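PDB 2ZKI: 199aa long hypothetical Trp repressor binding protein from Sulfolobus tokodaii, which probably belongs to the flavodoxin-like FMN reductases related to Trp repressor binding protein (WrbA), and may bind FMN and reduce quinones. Local coordinates for residues L10-K22 / I52-T64. Numbering follows the deposited sequence.
Sequences LFYGYGSIVELAK and IPFDKVKDIPEVT. With SO4 (sulfate ion), chain I.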
ATOM      1  N   LEU A  10       3.621  10.897 -19.111  1.00 30.26           N
ATOM      2  CA  LEU A  10       4.860  10.144 -18.975  1.00 29.89           C
ATOM      3  C   LEU A  10       4.548   8.662 -18.814  1.00 29.76           C
ATOM      4  O   LEU A  10       3.651   8.295 -18.055  1.00 29.74           O
ATOM      5  CB  LEU A  10       5.644  10.662 -17.768  1.00 29.87           C
ATOM      6  CG  LEU A  10       6.999  10.048 -17.411  1.00 29.71           C
ATOM      7  CD1 LEU A  10       7.989  10.241 -18.536  1.00 29.33           C
ATOM      8  CD2 LEU A  10       7.520  10.668 -16.129  1.00 29.74           C
ATOM      9  N   PHE A  11       5.282   7.813 -19.528  1.00 29.61           N
ATOM     10  CA  PHE A  11       5.033   6.375 -19.481  1.00 29.54           C
ATOM     11  C   PHE A  11       6.239   5.509 -19.836  1.00 29.60           C
ATOM     12  O   PHE A  11       7.119   5.924 -20.588  1.00 29.60           O
ATOM     13  CB  PHE A  11       3.830   6.001 -20.366  1.00 29.47           C
ATOM     14  CG  PHE A  11       4.111   6.052 -21.846  1.00 29.22           C
ATOM     15  CD1 PHE A  11       3.998   7.245 -22.550  1.00 29.12           C
ATOM     16  CD2 PHE A  11       4.469   4.899 -22.540  1.00 29.21           C
ATOM     17  CE1 PHE A  11       4.252   7.290 -23.920  1.00 29.27           C
ATOM     18  CE2 PHE A  11       4.725   4.937 -23.909  1.00 29.15           C
ATOM     19  CZ  PHE A  11       4.616   6.133 -24.599  1.00 29.20           C
ATOM     20  N   TYR A  12       6.269   4.305 -19.270  1.00 29.69           N
ATOM     21  CA  TYR A  12       7.139   3.240 -19.750  1.00 29.84           C
ATOM     22  C   TYR A  12       6.287   2.302 -20.600  1.00 30.10           C
ATOM     23  O   TYR A  12       5.093   2.145 -20.337  1.00 30.21           O
ATOM     24  CB  TYR A  12       7.766   2.474 -18.579  1.00 29.65           C
ATOM     25  CG  TYR A  12       8.565   1.254 -18.998  1.00 29.42           C
ATOM     26  CD1 TYR A  12       9.927   1.351 -19.280  1.00 29.10           C
ATOM     27  CD2 TYR A  12       7.954   0.005 -19.125  1.00 29.38           C
ATOM     28  CE1 TYR A  12      10.661   0.235 -19.673  1.00 29.17           C
ATOM     29  CE2 TYR A  12       8.676  -1.116 -19.518  1.00 29.44           C
ATOM     30  CZ  TYR A  12      10.029  -0.996 -19.789  1.00 29.47           C
ATOM     31  OH  TYR A  12      10.745  -2.106 -20.178  1.00 29.42           O
ATOM     32  N   GLY A  13       6.886   1.694 -21.620  1.00 30.29           N
ATOM     33  CA  GLY A  13       6.208   0.627 -22.351  1.00 30.73           C
ATOM     34  C   GLY A  13       6.189   0.718 -23.864  1.00 31.01           C
ATOM     35  O   GLY A  13       6.601   1.722 -24.451  1.00 30.98           O
ATOM     36  N   TYR A  14       5.690  -0.349 -24.485  1.00 31.26           N
ATOM     37  CA  TYR A  14       5.734  -0.515 -25.935  1.00 31.60           C
ATOM     38  C   TYR A  14       4.416  -1.054 -26.502  1.00 31.83           C
ATOM     39  O   TYR A  14       4.230  -1.095 -27.723  1.00 31.93           O
ATOM     40  CB  TYR A  14       6.894  -1.447 -26.325  1.00 31.64           C
ATOM     41  CG  TYR A  14       8.234  -1.057 -25.736  1.00 31.73           C
ATOM     42  CD1 TYR A  14       9.047  -0.117 -26.367  1.00 31.88           C
ATOM     43  CD2 TYR A  14       8.686  -1.624 -24.542  1.00 31.75           C
ATOM     44  CE1 TYR A  14      10.275   0.252 -25.829  1.00 31.85           C
ATOM     45  CE2 TYR A  14       9.914  -1.262 -23.995  1.00 31.80           C
ATOM     46  CZ  TYR A  14      10.704  -0.324 -24.646  1.00 31.84           C
ATOM     47  OH  TYR A  14      11.921   0.042 -24.116  1.00 31.84           O
ATOM     48  N   GLY A  15       3.506  -1.460 -25.616  1.00 32.02           N
ATOM     49  CA  GLY A  15       2.256  -2.105 -26.021  1.00 32.23           C
ATOM     50  C   GLY A  15       1.011  -1.247 -25.870  1.00 32.34           C
ATOM     51  O   GLY A  15       0.952  -0.119 -26.375  1.00 32.33           O
ATOM     52  N   SER A  16       0.014  -1.794 -25.175  1.00 32.39           N
ATOM     53  CA  SER A  16      -1.280  -1.131 -24.975  1.00 32.44           C
ATOM     54  C   SER A  16      -1.215   0.084 -24.045  1.00 32.41           C
ATOM     55  O   SER A  16      -2.139   0.903 -24.019  1.00 32.41           O
ATOM     56  CB  SER A  16      -2.323  -2.133 -24.466  1.00 32.44           C
ATOM     57  OG  SER A  16      -1.877  -2.793 -23.292  1.00 32.60           O
ATOM     58  N   ILE A  17      -0.125   0.192 -23.288  1.00 32.36           N
ATOM     59  CA  ILE A  17       0.111   1.339 -22.409  1.00 32.36           C
ATOM     60  C   ILE A  17       0.329   2.624 -23.223  1.00 32.48           C
ATOM     61  O   ILE A  17      -0.032   3.719 -22.779  1.00 32.40           O
ATOM     62  CB  ILE A  17       1.291   1.070 -21.416  1.00 32.29           C
ATOM     63  CG1 ILE A  17       1.427   2.192 -20.379  1.00 32.09           C
ATOM     64  CG2 ILE A  17       2.606   0.833 -22.155  1.00 32.12           C
ATOM     65  CD1 ILE A  17       0.547   2.021 -19.158  1.00 31.82           C
ATOM     66  N   VAL A  18       0.900   2.468 -24.417  1.00 32.65           N
ATOM     67  CA  VAL A  18       1.133   3.578 -25.342  1.00 32.83           C
ATOM     68  C   VAL A  18      -0.197   4.176 -25.803  1.00 33.08           C
ATOM     69  O   VAL A  18      -0.370   5.395 -25.778  1.00 33.02           O
ATOM     70  CB  VAL A  18       1.969   3.135 -26.576  1.00 32.83           C
ATOM     71  CG1 VAL A  18       2.205   4.304 -27.523  1.00 32.63           C
ATOM     72  CG2 VAL A  18       3.300   2.524 -26.145  1.00 32.81           C
ATOM     73  N   GLU A  19      -1.133   3.317 -26.210  1.00 33.41           N
ATOM     74  CA  GLU A  19      -2.454   3.771 -26.645  1.00 33.88           C
ATOM     75  C   GLU A  19      -3.225   4.428 -25.500  1.00 33.87           C
ATOM     76  O   GLU A  19      -3.971   5.385 -25.719  1.00 33.93           O
ATOM     77  CB  GLU A  19      -3.267   2.630 -27.270  1.00 33.84           C
ATOM     78  CG  GLU A  19      -4.413   3.127 -28.168  1.00 34.45           C
ATOM     79  CD  GLU A  19      -5.338   2.018 -28.661  1.00 34.51           C
ATOM     80  OE1 GLU A  19      -6.567   2.257 -28.718  1.00 34.85           O
ATOM     81  OE2 GLU A  19      -4.843   0.916 -28.996  1.00 35.44           O
ATOM     82  N   LEU A  20      -3.031   3.919 -24.284  1.00 34.00           N
ATOM     83  CA  LEU A  20      -3.591   4.540 -23.082  1.00 34.06           C
ATOM     84  C   LEU A  20      -3.053   5.956 -22.873  1.00 34.12           C
ATOM     85  O   LEU A  20      -3.794   6.854 -22.470  1.00 34.07           O
ATOM     86  CB  LEU A  20      -3.314   3.683 -21.842  1.00 34.04           C
ATOM     87  CG  LEU A  20      -4.187   2.447 -21.591  1.00 33.95           C
ATOM     88  CD1 LEU A  20      -3.582   1.576 -20.495  1.00 33.67           C
ATOM     89  CD2 LEU A  20      -5.624   2.831 -21.239  1.00 33.74           C
ATOM     90  N   ALA A  21      -1.765   6.141 -23.160  1.00 34.31           N
ATOM     91  CA  ALA A  21      -1.096   7.436 -23.027  1.00 34.44           C
ATOM     92  C   ALA A  21      -1.596   8.469 -24.042  1.00 34.55           C
ATOM     93  O   ALA A  21      -1.723   9.649 -23.713  1.00 34.51           O
ATOM     94  CB  ALA A  21       0.410   7.262 -23.143  1.00 34.41           C
ATOM     95  N   LYS A  22      -1.877   8.018 -25.264  1.00 34.70           N
ATOM     96  CA  LYS A  22      -2.411   8.887 -26.317  1.00 34.89           C
ATOM     97  C   LYS A  22      -3.834   9.365 -26.023  1.00 34.94           C
ATOM     98  O   LYS A  22      -4.179  10.514 -26.310  1.00 34.92           O
ATOM     99  CB  LYS A  22      -2.377   8.182 -27.674  1.00 34.95           C
ATOM    100  CG  LYS A  22      -1.028   8.212 -28.370  1.00 35.25           C
ATOM    101  CD  LYS A  22      -1.141   7.649 -29.778  1.00 35.86           C
ATOM    102  CE  LYS A  22       0.184   7.704 -30.522  1.00 36.24           C
ATOM    103  NZ  LYS A  22       1.139   6.665 -30.045  1.00 36.60           N
ATOM    104  N   ILE A  52      11.179  -6.872 -28.229  1.00 55.63           N
ATOM    105  CA  ILE A  52      10.638  -5.541 -27.929  1.00 55.71           C
ATOM    106  C   ILE A  52      10.465  -4.709 -29.209  1.00 55.78           C
ATOM    107  O   ILE A  52      11.436  -4.481 -29.939  1.00 55.79           O
ATOM    108  CB  ILE A  52      11.498  -4.781 -26.873  1.00 55.71           C
ATOM    109  CG1 ILE A  52      11.354  -5.438 -25.495  1.00 55.69           C
ATOM    110  CG2 ILE A  52      11.089  -3.305 -26.793  1.00 55.71           C
ATOM    111  CD1 ILE A  52      12.274  -4.869 -24.421  1.00 55.72           C
ATOM    112  N   PRO A  53       9.221  -4.261 -29.487  1.00 55.80           N
ATOM    113  CA  PRO A  53       8.960  -3.440 -30.665  1.00 55.77           C
ATOM    114  C   PRO A  53       9.195  -1.954 -30.389  1.00 55.73           C
ATOM    115  O   PRO A  53       8.264  -1.232 -30.016  1.00 55.75           O
ATOM    116  CB  PRO A  53       7.480  -3.722 -30.976  1.00 55.78           C
ATOM    117  CG  PRO A  53       6.894  -4.323 -29.714  1.00 55.77           C
ATOM    118  CD  PRO A  53       7.994  -4.495 -28.702  1.00 55.82           C
ATOM    119  N   PHE A  54      10.441  -1.516 -30.570  1.00 55.66           N
ATOM    120  CA  PHE A  54      10.821  -0.112 -30.386  1.00 55.58           C
ATOM    121  C   PHE A  54      10.148   0.792 -31.418  1.00 55.51           C
ATOM    122  O   PHE A  54       9.877   1.965 -31.143  1.00 55.47           O
ATOM    123  CB  PHE A  54      12.343   0.055 -30.470  1.00 55.60           C
ATOM    124  CG  PHE A  54      13.098  -0.607 -29.346  1.00 55.62           C
ATOM    125  CD1 PHE A  54      13.552  -1.919 -29.470  1.00 55.64           C
ATOM    126  CD2 PHE A  54      13.372   0.088 -28.170  1.00 55.70           C
ATOM    127  CE1 PHE A  54      14.257  -2.533 -28.436  1.00 55.66           C
ATOM    128  CE2 PHE A  54      14.078  -0.516 -27.127  1.00 55.60           C
ATOM    129  CZ  PHE A  54      14.520  -1.828 -27.262  1.00 55.67           C
ATOM    130  N   ASP A  55       9.877   0.226 -32.595  1.00 55.41           N
ATOM    131  CA  ASP A  55       9.250   0.929 -33.723  1.00 55.30           C
ATOM    132  C   ASP A  55       7.841   1.458 -33.420  1.00 55.05           C
ATOM    133  O   ASP A  55       7.350   2.362 -34.103  1.00 55.02           O
ATOM    134  CB  ASP A  55       9.230   0.028 -34.967  1.00 55.39           C
ATOM    135  CG  ASP A  55       8.620  -1.342 -34.693  1.00 55.74           C
ATOM    136  OD1 ASP A  55       7.389  -1.420 -34.480  1.00 56.16           O
ATOM    137  OD2 ASP A  55       9.371  -2.343 -34.699  1.00 55.92           O
ATOM    138  N   LYS A  56       7.204   0.889 -32.399  1.00 54.73           N
ATOM    139  CA  LYS A  56       5.895   1.347 -31.936  1.00 54.43           C
ATOM    140  C   LYS A  56       5.989   2.667 -31.164  1.00 54.09           C
ATOM    141  O   LYS A  56       4.998   3.394 -31.042  1.00 54.03           O
ATOM    142  CB  LYS A  56       5.229   0.275 -31.062  1.00 54.50           C
ATOM    143  CG  LYS A  56       4.711  -0.945 -31.824  1.00 54.84           C
ATOM    144  CD  LYS A  56       3.377  -0.656 -32.512  1.00 55.60           C
ATOM    145  CE  LYS A  56       2.907  -1.832 -33.362  1.00 55.99           C
ATOM    146  NZ  LYS A  56       3.718  -2.000 -34.605  1.00 56.29           N
ATOM    147  N   VAL A  57       7.185   2.968 -30.658  1.00 53.64           N
ATOM    148  CA  VAL A  57       7.404   4.125 -29.785  1.00 53.22           C
ATOM    149  C   VAL A  57       8.420   5.121 -30.363  1.00 52.88           C
ATOM    150  O   VAL A  57       8.779   6.104 -29.704  1.00 52.87           O
ATOM    151  CB  VAL A  57       7.863   3.687 -28.364  1.00 53.22           C
ATOM    152  CG1 VAL A  57       7.492   4.740 -27.331  1.00 53.33           C
ATOM    153  CG2 VAL A  57       7.239   2.361 -27.975  1.00 53.33           C
ATOM    154  N   LYS A  58       8.872   4.879 -31.594  1.00 52.37           N
ATOM    155  CA  LYS A  58       9.908   5.718 -32.214  1.00 51.88           C
ATOM    156  C   LYS A  58       9.440   7.128 -32.593  1.00 51.25           C
ATOM    157  O   LYS A  58      10.260   8.031 -32.775  1.00 51.17           O
ATOM    158  CB  LYS A  58      10.563   5.004 -33.402  1.00 51.93           C
ATOM    159  CG  LYS A  58      11.662   4.036 -32.972  1.00 52.24           C
ATOM    160  CD  LYS A  58      12.358   3.368 -34.146  1.00 52.28           C
ATOM    161  CE  LYS A  58      13.419   2.392 -33.646  1.00 52.85           C
ATOM    162  NZ  LYS A  58      14.139   1.714 -34.759  1.00 53.33           N
ATOM    163  N   ASP A  59       8.127   7.312 -32.691  1.00 50.56           N
ATOM    164  CA  ASP A  59       7.543   8.631 -32.915  1.00 49.86           C
ATOM    165  C   ASP A  59       7.486   9.465 -31.634  1.00 49.22           C
ATOM    166  O   ASP A  59       7.464  10.696 -31.695  1.00 49.23           O
ATOM    167  CB  ASP A  59       6.146   8.503 -33.525  1.00 50.01           C
ATOM    168  CG  ASP A  59       6.181   8.075 -34.979  1.00 50.23           C
ATOM    169  OD1 ASP A  59       6.825   8.774 -35.792  1.00 50.38           O
ATOM    170  OD2 ASP A  59       5.557   7.043 -35.311  1.00 50.66           O
ATOM    171  N   ILE A  60       7.463   8.790 -30.484  1.00 48.34           N
ATOM    172  CA  ILE A  60       7.405   9.454 -29.179  1.00 47.45           C
ATOM    173  C   ILE A  60       8.809   9.698 -28.618  1.00 46.78           C
ATOM    174  O   ILE A  60       9.546   8.745 -28.358  1.00 46.77           O
ATOM    175  CB  ILE A  60       6.549   8.653 -28.162  1.00 47.47           C
ATOM    176  CG1 ILE A  60       5.119   8.488 -28.682  1.00 47.55           C
ATOM    177  CG2 ILE A  60       6.543   9.336 -26.793  1.00 47.29           C
ATOM    178  CD1 ILE A  60       4.396   7.277 -28.134  1.00 47.71           C
ATOM    179  N   PRO A  61       9.178  10.981 -28.428  1.00 46.09           N
ATOM    180  CA  PRO A  61      10.497  11.363 -27.921  1.00 45.55           C
ATOM    181  C   PRO A  61      10.719  10.935 -26.474  1.00 44.93           C
ATOM    182  O   PRO A  61       9.756  10.712 -25.742  1.00 44.83           O
ATOM    183  CB  PRO A  61      10.479  12.897 -28.008  1.00 45.55           C
ATOM    184  CG  PRO A  61       9.359  13.226 -28.934  1.00 45.77           C
ATOM    185  CD  PRO A  61       8.345  12.164 -28.698  1.00 46.04           C
ATOM    186  N   GLU A  62      11.984  10.816 -26.078  1.00 44.28           N
ATOM    187  CA  GLU A  62      12.335  10.505 -24.696  1.00 43.63           C
ATOM    188  C   GLU A  62      12.135  11.716 -23.792  1.00 43.12           C
ATOM    189  O   GLU A  62      12.317  12.859 -24.213  1.00 43.06           O
ATOM    190  CB  GLU A  62      13.780  10.010 -24.592  1.00 43.70           C
ATOM    191  CG  GLU A  62      13.979   8.554 -24.992  1.00 43.65           C
ATOM    192  CD  GLU A  62      15.368   8.028 -24.657  1.00 43.66           C
ATOM    193  OE1 GLU A  62      15.533   6.791 -24.591  1.00 43.58           O
ATOM    194  OE2 GLU A  62      16.294   8.846 -24.458  1.00 43.74           O
ATOM    195  N   VAL A  63      11.753  11.450 -22.546  1.00 42.48           N
ATOM    196  CA  VAL A  63      11.526  12.500 -21.562  1.00 41.85           C
ATOM    197  C   VAL A  63      12.848  13.098 -21.085  1.00 41.42           C
ATOM    198  O   VAL A  63      13.848  12.394 -20.949  1.00 41.44           O
ATOM    199  CB  VAL A  63      10.701  11.975 -20.355  1.00 41.87           C
ATOM    200  CG1 VAL A  63      11.460  10.889 -19.593  1.00 41.91           C
ATOM    201  CG2 VAL A  63      10.290  13.117 -19.425  1.00 41.73           C
ATOM    202  N   THR A  64      12.842  14.405 -20.856  1.00 40.89           N
ATOM    203  CA  THR A  64      13.978  15.098 -20.263  1.00 40.37           C
ATOM    204  C   THR A  64      13.543  15.716 -18.934  1.00 40.02           C
ATOM    205  O   THR A  64      12.348  15.782 -18.639  1.00 39.95           O
ATOM    206  CB  THR A  64      14.533  16.193 -21.207  1.00 40.39           C
ATOM    207  OG1 THR A  64      13.494  17.125 -21.532  1.00 40.35           O
ATOM    208  CG2 THR A  64      15.080  15.578 -22.494  1.00 40.30           C
TER
HETATM  209  S   SO4 I 501       4.694  -3.486 -22.704  1.00 45.59           S
HETATM  210  O1  SO4 I 501       4.207  -4.072 -23.950  1.00 45.57           O
HETATM  211  O2  SO4 I 501       3.688  -2.570 -22.170  1.00 45.77           O
HETATM  212  O3  SO4 I 501       4.954  -4.553 -21.740  1.00 45.42           O
HETATM  213  O4  SO4 I 501       5.926  -2.745 -22.960  1.00 45.55           O
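Y14 lays its phenol ring beneath the CG2 methyl of I52, a CH-pi contact in which CG2 stands 3.5 Å from the ring centroid and only 3° off the normal. With CG anti to the carbonyl carbon (chi1 -52°), the ring lies against residues 52-57. There its edge meets the face of F54 in an edge-to-face pair, with centroids 5.4 Å apart and planes at 70°. V57 adds its CG2 methyl obliquely to the same ring, 3.5 Å from Y14 CD1. On the side away from F54, the Y14 hydroxyl is hydrogen-bonded to E42 OE2, which is also bonded to Y12 OH. The loop 12-15 follows strand 6-11 of the parallel sheet and leads into helix 16-31, the place where flavodoxin-like folds bind the FMN phosphate. A sulfate, probably from the crystallisation liquor, sits here and accepts a bent hydrogen bond from Y14 N to its O4 (2.8 Å), consistent with a phosphate site. Farther along the loop, I60 CD1 meets both F11 of the strand and V18 of the helix. This methyl lies in the plane of the F11 ring, 3.7 Å from CZ at its edge, and also touches V18 CG1. K22 extends from the helix across I60, bringing NZ to 3.8 Å from CD1. At the far end, L10 CD1 reaches V63 CG1 at 3.7 Å, the two side chains crossing at about a right angle, and both also touch F92 of helix 87-94.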